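Local coordinates for structural protein VP1 (Trichodysplasia spinulosa-associated polyomavirus, PDB 4U60), which forms the pentameric, jelly-roll building block of the viral coat and binds sialylated glycans such as the GM1 oligosaccharide, at residues Y28-M33 with G264-F269; A92-T97 with N270-K275. All blocks are in the same frame, centred on the assembly; numbering follows the deposited sequence.

Contact 1: residues Y28-M33 with G264-F269; sequences YLNTRM and GLPRYF
Leu-29 and Arg-267 form an antiparallel hydrogen-bonded pair where strand 12-29 ends and residues 264-269 run the other way, the two directions 160° apart. Leu-29 N gives its hydrogen to Arg-267 O at 2.9 Å, and Arg-267 N returns a bond to Leu-29 O at 3.1 Å. Next to it, Tyr-28 and Tyr-268 make a non-hydrogen-bonded pair, with the CA of Tyr-28 3.2 Å from Arg-267 O.

Beyond Leu-29 the ladder gives way to side-chain packing. Asn-30 turns the OD1 of its amide to the Pro-266 ring, 3.6 Å from CB, while that oxygen also accepts from Leu-172 N of the second subunit. Thr-31 sets OG1 3.4 Å from Gly-264 CA. In Met-33 a chi1 of -67° sets CG beside the backbone N and brings it to 3.4 Å from Gly-264 N. On the other side of the sheet from Tyr-28, Leu-29 CD1 meets Phe-269 CE1 at 4.0 Å, and the two pack on Cys-246 and Val-244 of strand 241-254 respectively.

This is the end of an antiparallel strand pair in the jelly-roll of a polyomavirus coat protein, placed where one subunit meets the next.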
ATOM      1  N   TYR C  28      -0.357 -18.764 -24.040  1.00 16.04           N
ATOM      2  CA  TYR C  28      -1.333 -17.977 -23.294  1.00 15.02           C
ATOM      3  C   TYR C  28      -2.505 -18.880 -22.953  1.00 14.85           C
ATOM      4  O   TYR C  28      -2.740 -19.913 -23.622  1.00 15.74           O
ATOM      5  CB  TYR C  28      -1.796 -16.729 -24.090  1.00 15.37           C
ATOM      6  CG  TYR C  28      -2.514 -17.083 -25.381  1.00 16.14           C
ATOM      7  CD1 TYR C  28      -3.889 -17.313 -25.399  1.00 15.96           C
ATOM      8  CD2 TYR C  28      -1.813 -17.249 -26.559  1.00 17.28           C
ATOM      9  CE1 TYR C  28      -4.541 -17.678 -26.576  1.00 17.12           C
ATOM     10  CE2 TYR C  28      -2.450 -17.621 -27.739  1.00 18.31           C
ATOM     11  CZ  TYR C  28      -3.822 -17.842 -27.738  1.00 18.23           C
ATOM     12  OH  TYR C  28      -4.439 -18.212 -28.919  1.00 20.27           O
ATOM     13  N   LEU C  29      -3.220 -18.509 -21.900  1.00 14.11           N
ATOM     14  CA  LEU C  29      -4.467 -19.155 -21.542  1.00 14.33           C
ATOM     15  C   LEU C  29      -5.578 -18.119 -21.488  1.00 14.01           C
ATOM     16  O   LEU C  29      -5.468 -17.114 -20.791  1.00 13.74           O
ATOM     17  CB  LEU C  29      -4.349 -19.852 -20.184  1.00 14.31           C
ATOM     18  CG  LEU C  29      -3.386 -21.046 -20.156  1.00 15.03           C
ATOM     19  CD1 LEU C  29      -3.211 -21.516 -18.722  1.00 15.06           C
ATOM     20  CD2 LEU C  29      -3.866 -22.186 -21.048  1.00 16.13           C
ATOM     21  N   ASN C  30      -6.646 -18.384 -22.238  1.00 14.08           N
ATOM     22  CA  ASN C  30      -7.829 -17.561 -22.143  1.00 14.06           C
ATOM     23  C   ASN C  30      -8.629 -17.874 -20.889  1.00 13.62           C
ATOM     24  O   ASN C  30      -8.591 -18.980 -20.344  1.00 14.30           O
ATOM     25  CB  ASN C  30      -8.695 -17.671 -23.398  1.00 14.64           C
ATOM     26  CG  ASN C  30      -8.252 -16.709 -24.484  1.00 15.26           C
ATOM     27  OD1 ASN C  30      -8.137 -15.505 -24.247  1.00 15.18           O
ATOM     28  ND2 ASN C  30      -7.970 -17.228 -25.655  1.00 16.13           N
ATOM     29  N   THR C  31      -9.353 -16.854 -20.444  1.00 13.06           N
ATOM     30  CA  THR C  31     -10.081 -16.904 -19.194  1.00 12.58           C
ATOM     31  C   THR C  31     -11.298 -17.831 -19.288  1.00 12.89           C
ATOM     32  O   THR C  31     -11.873 -18.034 -20.396  1.00 13.20           O
ATOM     33  CB  THR C  31     -10.509 -15.487 -18.773  1.00 12.55           C
ATOM     34  OG1 THR C  31     -10.835 -15.468 -17.387  1.00 12.28           O
ATOM     35  CG2 THR C  31     -11.695 -14.993 -19.562  1.00 12.90           C
ATOM     36  N   ARG C  32     -11.668 -18.414 -18.145  1.00 12.61           N
ATOM     37  CA  ARG C  32     -12.805 -19.329 -18.049  1.00 13.21           C
ATOM     38  C   ARG C  32     -13.778 -18.834 -16.977  1.00 13.09           C
ATOM     39  O   ARG C  32     -13.896 -19.377 -15.880  1.00 13.23           O
ATOM     40  CB  ARG C  32     -12.336 -20.756 -17.786  1.00 13.62           C
ATOM     41  CG  ARG C  32     -11.349 -21.274 -18.836  1.00 13.98           C
ATOM     42  CD  ARG C  32     -12.016 -21.407 -20.181  1.00 15.08           C
ATOM     43  NE  ARG C  32     -11.141 -21.833 -21.272  1.00 15.85           N
ATOM     44  CZ  ARG C  32     -10.933 -21.149 -22.389  1.00 16.40           C
ATOM     45  NH1 ARG C  32     -11.465 -19.943 -22.585  1.00 16.23           N
ATOM     46  NH2 ARG C  32     -10.175 -21.691 -23.350  1.00 17.45           N
ATOM     47  N   MET C  33     -14.496 -17.780 -17.329  1.00 12.87           N
ATOM     48  CA  MET C  33     -15.420 -17.164 -16.402  1.00 13.04           C
ATOM     49  C   MET C  33     -16.813 -17.759 -16.370  1.00 13.58           C
ATOM     50  O   MET C  33     -17.565 -17.488 -15.446  1.00 13.39           O
ATOM     51  CB  MET C  33     -15.520 -15.676 -16.730  1.00 13.09           C
ATOM     52  CG  MET C  33     -14.242 -14.874 -16.462  1.00 12.80           C
ATOM     53  SD  MET C  33     -13.742 -14.818 -14.723  1.00 12.78           S
ATOM     54  CE  MET C  33     -12.501 -16.106 -14.655  1.00 12.09           C
ATOM     55  N   GLY C 264     -12.999 -11.728 -16.793  1.00 10.75           N
ATOM     56  CA  GLY C 264     -11.674 -12.292 -16.683  1.00 10.65           C
ATOM     57  C   GLY C 264     -10.797 -11.851 -17.823  1.00 10.70           C
ATOM     58  O   GLY C 264     -11.309 -11.431 -18.865  1.00 11.17           O
ATOM     59  N   LEU C 265      -9.472 -11.937 -17.615  1.00 10.63           N
ATOM     60  CA  LEU C 265      -8.508 -11.614 -18.652  1.00 11.12           C
ATOM     61  C   LEU C 265      -7.563 -12.794 -18.898  1.00 11.25           C
ATOM     62  O   LEU C 265      -7.345 -13.624 -17.998  1.00 11.15           O
ATOM     63  CB  LEU C 265      -7.695 -10.373 -18.276  1.00 11.08           C
ATOM     64  CG  LEU C 265      -8.476  -9.042 -18.294  1.00 11.35           C
ATOM     65  CD1 LEU C 265      -7.554  -7.924 -17.839  1.00 11.27           C
ATOM     66  CD2 LEU C 265      -9.055  -8.709 -19.660  1.00 11.99           C
ATOM     67  N   PRO C 266      -6.975 -12.848 -20.098  1.00 11.60           N
ATOM     68  CA  PRO C 266      -6.023 -13.900 -20.395  1.00 11.77           C
ATOM     69  C   PRO C 266      -4.677 -13.657 -19.717  1.00 11.48           C
ATOM     70  O   PRO C 266      -4.377 -12.539 -19.299  1.00 11.52           O
ATOM     71  CB  PRO C 266      -5.874 -13.839 -21.925  1.00 12.47           C
ATOM     72  CG  PRO C 266      -6.517 -12.557 -22.378  1.00 12.79           C
ATOM     73  CD  PRO C 266      -7.072 -11.856 -21.181  1.00 12.40           C
ATOM     74  N   ARG C 267      -3.889 -14.714 -19.601  1.00 11.31           N
ATOM     75  CA  ARG C 267      -2.552 -14.620 -19.055  1.00 11.41           C
ATOM     76  C   ARG C 267      -1.573 -15.254 -20.035  1.00 11.90           C
ATOM     77  O   ARG C 267      -1.838 -16.322 -20.614  1.00 12.31           O
ATOM     78  CB  ARG C 267      -2.482 -15.336 -17.711  1.00 11.22           C
ATOM     79  CG  ARG C 267      -1.115 -15.280 -17.053  1.00 11.34           C
ATOM     80  CD  ARG C 267      -1.187 -15.859 -15.644  1.00 11.19           C
ATOM     81  NE  ARG C 267      -1.770 -14.938 -14.659  1.00 10.98           N
ATOM     82  CZ  ARG C 267      -1.081 -14.068 -13.920  1.00 11.56           C
ATOM     83  NH1 ARG C 267       0.242 -13.940 -14.058  1.00 12.46           N
ATOM     84  NH2 ARG C 267      -1.701 -13.308 -13.030  1.00 11.92           N
ATOM     85  N   TYR C 268      -0.438 -14.583 -20.180  1.00 11.98           N
ATOM     86  CA  TYR C 268       0.670 -15.023 -21.008  1.00 12.89           C
ATOM     87  C   TYR C 268       1.782 -15.595 -20.148  1.00 12.81           C
ATOM     88  O   TYR C 268       1.994 -15.140 -19.027  1.00 12.11           O
ATOM     89  CB  TYR C 268       1.192 -13.808 -21.768  1.00 13.68           C
ATOM     90  CG  TYR C 268       2.533 -14.026 -22.422  1.00 14.76           C
ATOM     91  CD1 TYR C 268       2.620 -14.582 -23.693  1.00 15.58           C
ATOM     92  CD2 TYR C 268       3.709 -13.673 -21.772  1.00 15.28           C
ATOM     93  CE1 TYR C 268       3.861 -14.789 -24.312  1.00 16.07           C
ATOM     94  CE2 TYR C 268       4.945 -13.866 -22.377  1.00 15.94           C
ATOM     95  CZ  TYR C 268       5.013 -14.412 -23.649  1.00 16.28           C
ATOM     96  OH  TYR C 268       6.236 -14.596 -24.259  1.00 18.12           O
ATOM     97  N   PHE C 269       2.500 -16.579 -20.682  1.00 13.00           N
ATOM     98  CA  PHE C 269       3.623 -17.203 -20.004  1.00 13.33           C
ATOM     99  C   PHE C 269       4.784 -17.424 -20.955  1.00 14.22           C
ATOM    100  O   PHE C 269       4.586 -17.872 -22.079  1.00 14.40           O
ATOM    101  CB  PHE C 269       3.253 -18.593 -19.460  1.00 13.39           C
ATOM    102  CG  PHE C 269       2.054 -18.632 -18.556  1.00 12.85           C
ATOM    103  CD1 PHE C 269       0.776 -18.719 -19.094  1.00 13.02           C
ATOM    104  CD2 PHE C 269       2.203 -18.670 -17.167  1.00 13.14           C
ATOM    105  CE1 PHE C 269      -0.336 -18.824 -18.278  1.00 13.11           C
ATOM    106  CE2 PHE C 269       1.073 -18.748 -16.352  1.00 13.12           C
ATOM    107  CZ  PHE C 269      -0.180 -18.818 -16.930  1.00 12.69           C
TER

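Contact 2: residues A92-T97 with N270-K275; sequences AVSVKT and NILLRK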
ATOM      1  N   ALA C  92      11.890 -26.664 -14.981  1.00 15.70           N
ATOM      2  CA  ALA C  92      11.415 -25.296 -15.182  1.00 15.31           C
ATOM      3  C   ALA C  92      12.193 -24.365 -14.252  1.00 15.39           C
ATOM      4  O   ALA C  92      12.153 -24.517 -13.055  1.00 15.59           O
ATOM      5  CB  ALA C  92       9.926 -25.210 -14.896  1.00 14.80           C
ATOM      6  N   VAL C  93      12.910 -23.411 -14.839  1.00 15.82           N
ATOM      7  CA  VAL C  93      13.841 -22.554 -14.107  1.00 15.94           C
ATOM      8  C   VAL C  93      13.179 -21.227 -13.706  1.00 15.25           C
ATOM      9  O   VAL C  93      13.385 -20.740 -12.611  1.00 14.97           O
ATOM     10  CB  VAL C  93      15.058 -22.220 -14.985  1.00 17.05           C
ATOM     11  CG1 VAL C  93      16.004 -21.265 -14.268  1.00 17.50           C
ATOM     12  CG2 VAL C  93      15.792 -23.489 -15.409  1.00 17.86           C
ATOM     13  N   SER C  94      12.403 -20.669 -14.616  1.00 14.91           N
ATOM     14  CA  SER C  94      11.806 -19.348 -14.415  1.00 14.86           C
ATOM     15  C   SER C  94      10.646 -19.141 -15.352  1.00 14.48           C
ATOM     16  O   SER C  94      10.534 -19.814 -16.383  1.00 14.52           O
ATOM     17  CB  SER C  94      12.868 -18.253 -14.658  1.00 15.66           C
ATOM     18  OG  SER C  94      13.367 -18.280 -15.988  1.00 16.29           O
ATOM     19  N   VAL C  95       9.803 -18.163 -15.005  1.00 14.19           N
ATOM     20  CA  VAL C  95       8.669 -17.791 -15.847  1.00 13.99           C
ATOM     21  C   VAL C  95       8.528 -16.277 -15.863  1.00 14.22           C
ATOM     22  O   VAL C  95       8.684 -15.627 -14.823  1.00 14.23           O
ATOM     23  CB  VAL C  95       7.354 -18.454 -15.395  1.00 13.52           C
ATOM     24  CG1 VAL C  95       7.020 -18.118 -13.937  1.00 13.19           C
ATOM     25  CG2 VAL C  95       6.211 -18.077 -16.330  1.00 13.47           C
ATOM     26  N   LYS C  96       8.246 -15.738 -17.042  1.00 14.32           N
ATOM     27  CA  LYS C  96       7.772 -14.356 -17.191  1.00 14.69           C
ATOM     28  C   LYS C  96       6.294 -14.491 -17.514  1.00 14.16           C
ATOM     29  O   LYS C  96       5.915 -15.119 -18.492  1.00 14.28           O
ATOM     30  CB  LYS C  96       8.520 -13.633 -18.309  1.00 15.92           C
ATOM     31  CG  LYS C  96      10.029 -13.598 -18.111  1.00 17.02           C
ATOM     32  CD  LYS C  96      10.758 -12.830 -19.203  1.00 18.72           C
ATOM     33  CE  LYS C  96      10.624 -11.324 -19.058  1.00 19.72           C
ATOM     34  NZ  LYS C  96      11.166 -10.586 -20.226  1.00 21.44           N
ATOM     35  N   THR C  97       5.443 -13.918 -16.687  1.00 13.54           N
ATOM     36  CA  THR C  97       4.005 -14.024 -16.921  1.00 13.31           C
ATOM     37  C   THR C  97       3.349 -12.660 -16.751  1.00 13.76           C
ATOM     38  O   THR C  97       3.782 -11.869 -15.899  1.00 14.09           O
ATOM     39  CB  THR C  97       3.379 -15.094 -15.981  1.00 12.49           C
ATOM     40  OG1 THR C  97       1.971 -15.211 -16.190  1.00 11.90           O
ATOM     41  CG2 THR C  97       3.643 -14.797 -14.504  1.00 12.41           C
ATOM     42  N   ASN C 270       5.986 -17.157 -20.466  1.00 14.51           N
ATOM     43  CA  ASN C 270       7.218 -17.539 -21.147  0.50 15.59           C
ATOM     44  C   ASN C 270       8.086 -18.242 -20.121  1.00 15.45           C
ATOM     45  O   ASN C 270       8.580 -17.621 -19.182  1.00 15.11           O
ATOM     46  CB  ASN C 270       7.936 -16.319 -21.741  0.50 16.38           C
ATOM     47  CG  ASN C 270       9.151 -16.699 -22.582  0.50 17.71           C
ATOM     48  OD1 ASN C 270       9.120 -16.634 -23.812  0.50 19.09           O
ATOM     49  ND2 ASN C 270      10.225 -17.099 -21.920  0.50 18.06           N
ATOM     50  N   ILE C 271       8.245 -19.544 -20.298  1.00 15.48           N
ATOM     51  CA  ILE C 271       8.902 -20.391 -19.320  1.00 15.64           C
ATOM     52  C   ILE C 271      10.225 -20.912 -19.877  1.00 16.20           C
ATOM     53  O   ILE C 271      10.281 -21.448 -20.983  1.00 16.13           O
ATOM     54  CB  ILE C 271       7.984 -21.569 -18.926  1.00 15.73           C
ATOM     55  CG1 ILE C 271       6.689 -21.024 -18.319  1.00 15.37           C
ATOM     56  CG2 ILE C 271       8.704 -22.508 -17.981  1.00 16.02           C
ATOM     57  CD1 ILE C 271       5.533 -21.983 -18.332  1.00 15.76           C
ATOM     58  N   LEU C 272      11.283 -20.723 -19.103  1.00 16.33           N
ATOM     59  CA  LEU C 272      12.612 -21.207 -19.446  1.00 17.80           C
ATOM     60  C   LEU C 272      12.829 -22.540 -18.772  1.00 17.56           C
ATOM     61  O   LEU C 272      12.593 -22.653 -17.575  1.00 17.08           O
ATOM     62  CB  LEU C 272      13.654 -20.203 -18.963  1.00 18.90           C
ATOM     63  CG  LEU C 272      15.105 -20.572 -19.228  1.00 21.05           C
ATOM     64  CD1 LEU C 272      15.405 -20.444 -20.707  1.00 22.21           C
ATOM     65  CD2 LEU C 272      16.038 -19.693 -18.403  1.00 21.88           C
ATOM     66  N   LEU C 273      13.276 -23.542 -19.535  1.00 18.09           N
ATOM     67  CA  LEU C 273      13.558 -24.878 -18.984  1.00 18.44           C
ATOM     68  C   LEU C 273      14.942 -25.333 -19.364  1.00 19.24           C
ATOM     69  O   LEU C 273      15.493 -24.909 -20.394  1.00 19.19           O
ATOM     70  CB  LEU C 273      12.555 -25.928 -19.462  1.00 18.59           C
ATOM     71  CG  LEU C 273      11.094 -25.602 -19.154  1.00 17.81           C
ATOM     72  CD1 LEU C 273      10.431 -25.065 -20.412  1.00 17.94           C
ATOM     73  CD2 LEU C 273      10.331 -26.806 -18.656  1.00 17.88           C
ATOM     74  N   ARG C 274      15.496 -26.211 -18.535  1.00 19.41           N
ATOM     75  CA  ARG C 274      16.830 -26.721 -18.730  1.00 20.41           C
ATOM     76  C   ARG C 274      16.838 -28.218 -18.490  1.00 21.07           C
ATOM     77  O   ARG C 274      15.982 -28.750 -17.781  1.00 20.09           O
ATOM     78  CB  ARG C 274      17.829 -26.028 -17.800  1.00 20.62           C
ATOM     79  CG  ARG C 274      17.666 -26.353 -16.322  1.00 20.40           C
ATOM     80  CD  ARG C 274      18.639 -25.571 -15.466  1.00 20.91           C
ATOM     81  NE  ARG C 274      18.389 -25.761 -14.039  1.00 21.04           N
ATOM     82  CZ  ARG C 274      18.892 -24.992 -13.062  1.00 21.56           C
ATOM     83  NH1 ARG C 274      19.686 -23.970 -13.337  1.00 22.41           N
ATOM     84  NH2 ARG C 274      18.609 -25.249 -11.798  1.00 21.48           N
ATOM     85  N   LYS C 275      17.813 -28.891 -19.079  1.00 22.32           N
ATOM     86  CA  LYS C 275      17.929 -30.327 -18.916  1.00 23.44           C
ATOM     87  C   LYS C 275      18.601 -30.674 -17.599  1.00 23.80           C
ATOM     88  O   LYS C 275      19.681 -30.165 -17.293  1.00 24.66           O
ATOM     89  CB  LYS C 275      18.724 -30.950 -20.060  1.00 25.02           C
ATOM     90  CG  LYS C 275      17.970 -31.014 -21.370  1.00 25.62           C
ATOM     91  CD  LYS C 275      18.817 -31.668 -22.454  1.00 27.53           C
ATOM     92  CE  LYS C 275      18.159 -31.519 -23.819  1.00 28.24           C
ATOM     93  NZ  LYS C 275      19.028 -32.042 -24.907  1.00 30.18           N
TER
HETATM   94  O   HOH W   1      11.573 -17.059 -17.955  1.00 28.99           O
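Val-93 and Ser-94 both face Leu-272, a classic beta bulge that shifts the register by one residue. Leu-272 is held from both: its O accepts from Val-93 N at 2.9 Å, and its N donates to Ser-94 O at 3.0 Å. Strands 92-97 and 270-275 run 162° apart in direction. Past the bulge they resume a regular ladder, and Lys-96 and Asn-270 close a hydrogen-bonded pair through both N-to-O bonds.

At the bulge Val-93 points its side chain toward the other strand. With CG1 anti to the backbone N (chi1 177°), CG2 lies beside that N, over one face of the Arg-274 guanidinium, and touches CD of Arg-274 at 3.5 Å; the two side chains cross at about a right angle. The extended arginine carries on to a salt bridge with Glu-91. Val-95 and Ile-271 lie side by side on the buried face, CG2 to CG1 at 3.6 Å, and Ala-92 CB meets Leu-273 CD2 at 4.1 Å. On the other face Ser-94 OG sits 3.6 Å from Leu-272 CB. A water 2.9 Å from Ser-94 OG donates to Asn-270 O, which already accepts from Lys-96 N.

The chemistry is thus two-sided: aliphatic groups close one face against Phe-133 and Val-135 of strand 129-136, while the other mixes leucine with polar groups and water.

Overall arrangement
Both contacts use strand 260-279, which has strand 12-29 on one side and strand 86-99 on the other: contact 1 makes the first pairing, contact 2 the second. Their centres lie about 18 Å apart. Thr-97 joins them, its OG1 in probable hydrogen bonds with Tyr-268 O and Arg-267 NH1. Contact 1 is buried in 8 of its 11 touching residues, and the second subunit reaches it; contact 2, partly buried with 4 of 10, touches no other chain. Their centres lie about 9 and 18 Å from that of the chain. Contact 1 has one hydrogen-bonded pair, then side chains packed on Gly-264 and Pro-266, whereas contact 2 keeps a longer ladder with a water-bearing polar face.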